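Local atomic coordinates of microcin B17-processing protein McbD (Escherichia coli str. K-12 substr. MG1655, PDB entry 6GRH), a protein that is needed to process the inactive microcin B17 precursor McbA into the active antibiotic peptide, and belongs to the YcaO family. Residues D199-L202 with L203-S207; I267-H270 with N271-G275. The protein carries 1 engineered substitution. All blocks are in the same frame, centred on the assembly; numbering follows the deposited sequence. Where two conformers were deposited one is given.

Contact 1 of 2, residues D199-L202 with L203-S207; sequences DEIL and LALRS
With chi1 at -64° in both residues, I201 sets its CG2 branch opposite its own backbone N, while L205 tucks CG back beside its N. The two side chains then lie side by side, pointing the same way one helical turn apart, with I201 CG2 3.8 Å from L205 CD1. L205 CG also rests 3.3 Å from I201 O, close against the backbone of the preceding turn. This pair, together with L202, makes the inward side of helix 196-208: I201 packs on V259 and W263 of helix 251-275, L205 on L262, and both leucines reach I211 of strand 210-215.

R206 takes another route. Its chain runs extended from CG to NE and crosses the L202 side chain, so that one face of the guanidinium lies over L202 CB, 3.9 Å from R206 NH2. A second conformer exists for this arginine, so the overlap may hold only part of the time. In the conformer described, NE bonds to S189 O and NH2 to I191 O, and D199 OD1 turns to the same run of chain to bond T193 OG1.

The backbone is held by i to i+4 helix bonds from L203, A204, L205 and R206 N to the carbonyls of D199, E200, I201 and L202. One turn on, S207 OG gives a further bond to A204 O, at 2.8 Å. E200 OE2 meets N23 and forms a salt bridge with R63 of an McbC chain, whose F66 packs on A204 and L205. Apolar branches thus seat the helix on its own subunit and, through L205, on McbC as well, while the polar ends of D199 and R206, tied to the preceding chain, and the charge E200 carries to McbC would limit rotation about the helix axis.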
loop_
_atom_site.group_PDB
_atom_site.type_symbol
_atom_site.label_atom_id
_atom_site.label_comp_id
_atom_site.label_asym_id
_atom_site.label_seq_id
_atom_site.Cartn_x
_atom_site.Cartn_y
_atom_site.Cartn_z
ATOM N N ASP E 199 38.530 4.637 5.138
ATOM C CA ASP E 199 39.396 4.770 3.968
ATOM C C ASP E 199 38.829 5.709 2.910
ATOM O O ASP E 199 39.570 6.426 2.271
ATOM C CB ASP E 199 39.692 3.386 3.382
ATOM C CG ASP E 199 40.501 2.510 4.352
ATOM O OD1 ASP E 199 41.203 3.065 5.229
ATOM O OD2 ASP E 199 40.421 1.272 4.266
ATOM N N GLU E 200 37.513 5.707 2.751
ATOM C CA GLU E 200 36.824 6.650 1.864
ATOM C C GLU E 200 37.088 8.117 2.289
ATOM O O GLU E 200 37.439 8.955 1.455
ATOM C CB GLU E 200 35.325 6.355 1.879
ATOM C CG GLU E 200 34.523 7.023 0.779
ATOM C CD GLU E 200 34.370 6.180 -0.474
ATOM O OE1 GLU E 200 35.051 5.133 -0.647
ATOM O OE2 GLU E 200 33.555 6.603 -1.315
ATOM N N ILE E 201 36.930 8.407 3.584
ATOM C CA ILE E 201 37.243 9.738 4.121
ATOM C C ILE E 201 38.729 10.054 3.939
ATOM O O ILE E 201 39.072 11.106 3.417
ATOM C CB ILE E 201 36.855 9.896 5.617
ATOM C CG1 ILE E 201 35.346 9.785 5.803
ATOM C CG2 ILE E 201 37.357 11.229 6.185
ATOM C CD1 ILE E 201 34.957 9.419 7.220
ATOM N N LEU E 202 39.618 9.148 4.340
ATOM C CA LEU E 202 41.049 9.434 4.234
ATOM C C LEU E 202 41.461 9.714 2.784
ATOM O O LEU E 202 42.189 10.678 2.530
ATOM C CB LEU E 202 41.912 8.313 4.849
ATOM C CG LEU E 202 41.802 8.198 6.376
ATOM C CD1 LEU E 202 42.331 6.851 6.839
ATOM C CD2 LEU E 202 42.536 9.332 7.078
ATOM N N LEU E 203 40.972 8.909 1.833
ATOM C CA LEU E 203 41.308 9.135 0.419
ATOM C C LEU E 203 40.803 10.512 -0.074
ATOM O O LEU E 203 41.518 11.245 -0.742
ATOM C CB LEU E 203 40.739 8.016 -0.461
ATOM C CG LEU E 203 41.271 8.000 -1.895
ATOM C CD1 LEU E 203 42.770 7.799 -1.921
ATOM C CD2 LEU E 203 40.578 6.917 -2.716
ATOM N N ALA E 204 39.565 10.842 0.266
ATOM C CA ALA E 204 38.989 12.125 -0.123
ATOM C C ALA E 204 39.805 13.296 0.443
ATOM O O ALA E 204 40.104 14.244 -0.287
ATOM C CB ALA E 204 37.542 12.210 0.323
ATOM N N LEU E 205 40.195 13.201 1.720
ATOM C CA LEU E 205 41.013 14.250 2.363
ATOM C C LEU E 205 42.379 14.385 1.705
ATOM O O LEU E 205 42.833 15.502 1.453
ATOM C CB LEU E 205 41.176 14.005 3.864
ATOM C CG LEU E 205 39.902 14.048 4.717
ATOM C CD1 LEU E 205 40.227 13.660 6.155
ATOM C CD2 LEU E 205 39.255 15.423 4.670
ATOM N N ARG E 206 43.025 13.244 1.443
ATOM C CA ARG E 206 44.309 13.187 0.717
ATOM C C ARG E 206 44.225 13.780 -0.688
ATOM O O ARG E 206 45.184 14.383 -1.155
ATOM C CB ARG E 206 44.806 11.741 0.598
ATOM C CG ARG E 206 45.373 11.134 1.875
ATOM C CD ARG E 206 45.943 9.735 1.620
ATOM N NE ARG E 206 46.035 8.957 2.853
ATOM C CZ ARG E 206 45.408 7.806 3.078
ATOM N NH1 ARG E 206 44.642 7.261 2.140
ATOM N NH2 ARG E 206 45.562 7.195 4.251
ATOM N N SER E 207 43.082 13.611 -1.353
ATOM C CA SER E 207 42.861 14.190 -2.695
ATOM C C SER E 207 42.575 15.707 -2.651
ATOM O O SER E 207 42.967 16.432 -3.553
ATOM C CB SER E 207 41.786 13.419 -3.484
ATOM O OG SER E 207 40.473 13.668 -3.015
#

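Contact 2 of 2, residues I267-H270 with N271-G275; sequences ICLH and NFLIG
The imidazole of H270 presents one face to I274, whose CG2 methyl sits 3.7 Å above the ring plane, shifted toward the rim. It is a CH-pi contact, with CG2 4.1 Å from the ring centroid and 25° off the ring normal. I274 manages it with chi1 at 66°, which puts CG1 in the crowded position between backbone N and carbonyl carbon and lets CG2 swing back toward the histidine. NE2, the ring atom nearest that methyl, is hydrogen-bonded to E5 OE1 of an McbC chain, a carboxylate that could favour a protonated imidazole.

N271 comes past the same ring at a slant: its amide plane stands 61° from the imidazole, and OD1 is 3.9 Å from H270 CD2. Its other end, ND2, crosses the I267 side chain at 3.9 Å from CG1, and S7 of the same McbC chain packs on the residue.

All of this takes place in the last turns of helix 251-275, the long helix that follows strand 241-248, which is outermost within this chain in a five-stranded mixed sheet. The i to i+4 backbone bonds are still regular here, I274 N reaching H270 O at 3.0 Å.

A different side of the helix is apolar. L269 and L273 cross, L269 CD1 lying 4.0 Å from L273 CG, while the same methyl brushes F272 CB more distantly. L269 and F272 both reach M291 of helix 285-292, and F272 also packs on I282 in the loop leading to it.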
loop_
_atom_site.group_PDB
_atom_site.type_symbol
_atom_site.label_atom_id
_atom_site.label_comp_id
_atom_site.label_asym_id
_atom_site.label_seq_id
_atom_site.Cartn_x
_atom_site.Cartn_y
_atom_site.Cartn_z
ATOM N N ILE E 267 32.229 18.562 7.515
ATOM C CA ILE E 267 30.991 18.675 6.761
ATOM C C ILE E 267 29.980 19.649 7.388
ATOM O O ILE E 267 29.294 20.360 6.647
ATOM C CB ILE E 267 30.370 17.287 6.446
ATOM C CG1 ILE E 267 29.481 17.389 5.214
ATOM C CG2 ILE E 267 29.615 16.717 7.633
ATOM C CD1 ILE E 267 30.243 17.709 3.951
ATOM N N CYS E 268 29.906 19.714 8.723
ATOM C CA CYS E 268 29.011 20.690 9.378
ATOM C C CYS E 268 29.395 22.115 9.037
ATOM O O CYS E 268 28.548 22.911 8.638
ATOM C CB CYS E 268 28.965 20.500 10.891
ATOM S SG CYS E 268 28.082 18.967 11.320
ATOM N N LEU E 269 30.683 22.436 9.158
ATOM C CA LEU E 269 31.135 23.766 8.769
ATOM C C LEU E 269 30.994 24.003 7.262
ATOM O O LEU E 269 30.557 25.070 6.855
ATOM C CB LEU E 269 32.562 24.032 9.232
ATOM C CG LEU E 269 33.119 25.428 8.957
ATOM C CD1 LEU E 269 32.169 26.555 9.346
ATOM C CD2 LEU E 269 34.427 25.550 9.719
ATOM N N HIS E 270 31.304 23.004 6.441
ATOM C CA HIS E 270 31.122 23.130 4.977
ATOM C C HIS E 270 29.667 23.484 4.626
ATOM O O HIS E 270 29.438 24.371 3.813
ATOM C CB HIS E 270 31.529 21.840 4.244
ATOM C CG HIS E 270 31.362 21.913 2.763
ATOM N ND1 HIS E 270 32.310 22.472 1.936
ATOM C CD2 HIS E 270 30.340 21.526 1.964
ATOM C CE1 HIS E 270 31.885 22.412 0.687
ATOM N NE2 HIS E 270 30.688 21.849 0.678
ATOM N N ASN E 271 28.719 22.814 5.278
ATOM C CA ASN E 271 27.303 23.009 5.004
ATOM C C ASN E 271 26.763 24.338 5.523
ATOM O O ASN E 271 25.883 24.942 4.889
ATOM C CB ASN E 271 26.478 21.865 5.583
ATOM C CG ASN E 271 26.571 20.602 4.744
ATOM O OD1 ASN E 271 26.941 20.643 3.567
ATOM N ND2 ASN E 271 26.220 19.487 5.338
ATOM N N PHE E 272 27.294 24.761 6.669
ATOM C CA PHE E 272 27.085 26.118 7.180
ATOM C C PHE E 272 27.536 27.151 6.121
ATOM O O PHE E 272 26.763 28.065 5.753
ATOM C CB PHE E 272 27.831 26.296 8.516
ATOM C CG PHE E 272 27.579 27.619 9.170
ATOM C CD1 PHE E 272 28.313 28.736 8.802
ATOM C CD2 PHE E 272 26.560 27.756 10.109
ATOM C CE1 PHE E 272 28.055 29.978 9.384
ATOM C CE2 PHE E 272 26.303 28.993 10.695
ATOM C CZ PHE E 272 27.045 30.101 10.328
ATOM N N LEU E 273 28.743 26.974 5.580
ATOM C CA LEU E 273 29.290 27.937 4.610
ATOM C C LEU E 273 28.611 27.961 3.230
ATOM O O LEU E 273 28.496 29.020 2.639
ATOM C CB LEU E 273 30.807 27.757 4.443
ATOM C CG LEU E 273 31.671 28.006 5.685
ATOM C CD1 LEU E 273 33.064 27.437 5.459
ATOM C CD2 LEU E 273 31.751 29.491 6.015
ATOM N N ILE E 274 28.161 26.822 2.714
ATOM C CA ILE E 274 27.448 26.799 1.418
ATOM C C ILE E 274 25.957 27.112 1.592
ATOM O O ILE E 274 25.272 27.461 0.632
ATOM C CB ILE E 274 27.641 25.474 0.640
ATOM C CG1 ILE E 274 27.004 24.279 1.363
ATOM C CG2 ILE E 274 29.120 25.229 0.398
ATOM C CD1 ILE E 274 26.791 23.079 0.472
ATOM N N GLY E 275 25.458 26.959 2.816
ATOM C CA GLY E 275 24.148 27.471 3.191
ATOM C C GLY E 275 24.055 28.997 3.235
ATOM O O GLY E 275 22.970 29.536 3.135
#

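How the contacts relate
Contact 1 and contact 2 do not touch: their centres are 19 Å apart, and their nearest atoms about 8 Å. Helix 251-275 connects them. Its residues V259, L262 and W263 receive the apolar side of contact 1, and the same helix then runs on to form contact 2 in its final turns, W263 standing one turn ahead of I267. Contact 1 comes earlier in the chain, on the shorter helix 196-208. Both lie on the same side of the chain's centre and within the YcaO domain. Both also meet McbC: contact 1 through E200, A204, L205 and S207, whereas contact 2 touches two McbC chains, H270 reaching both.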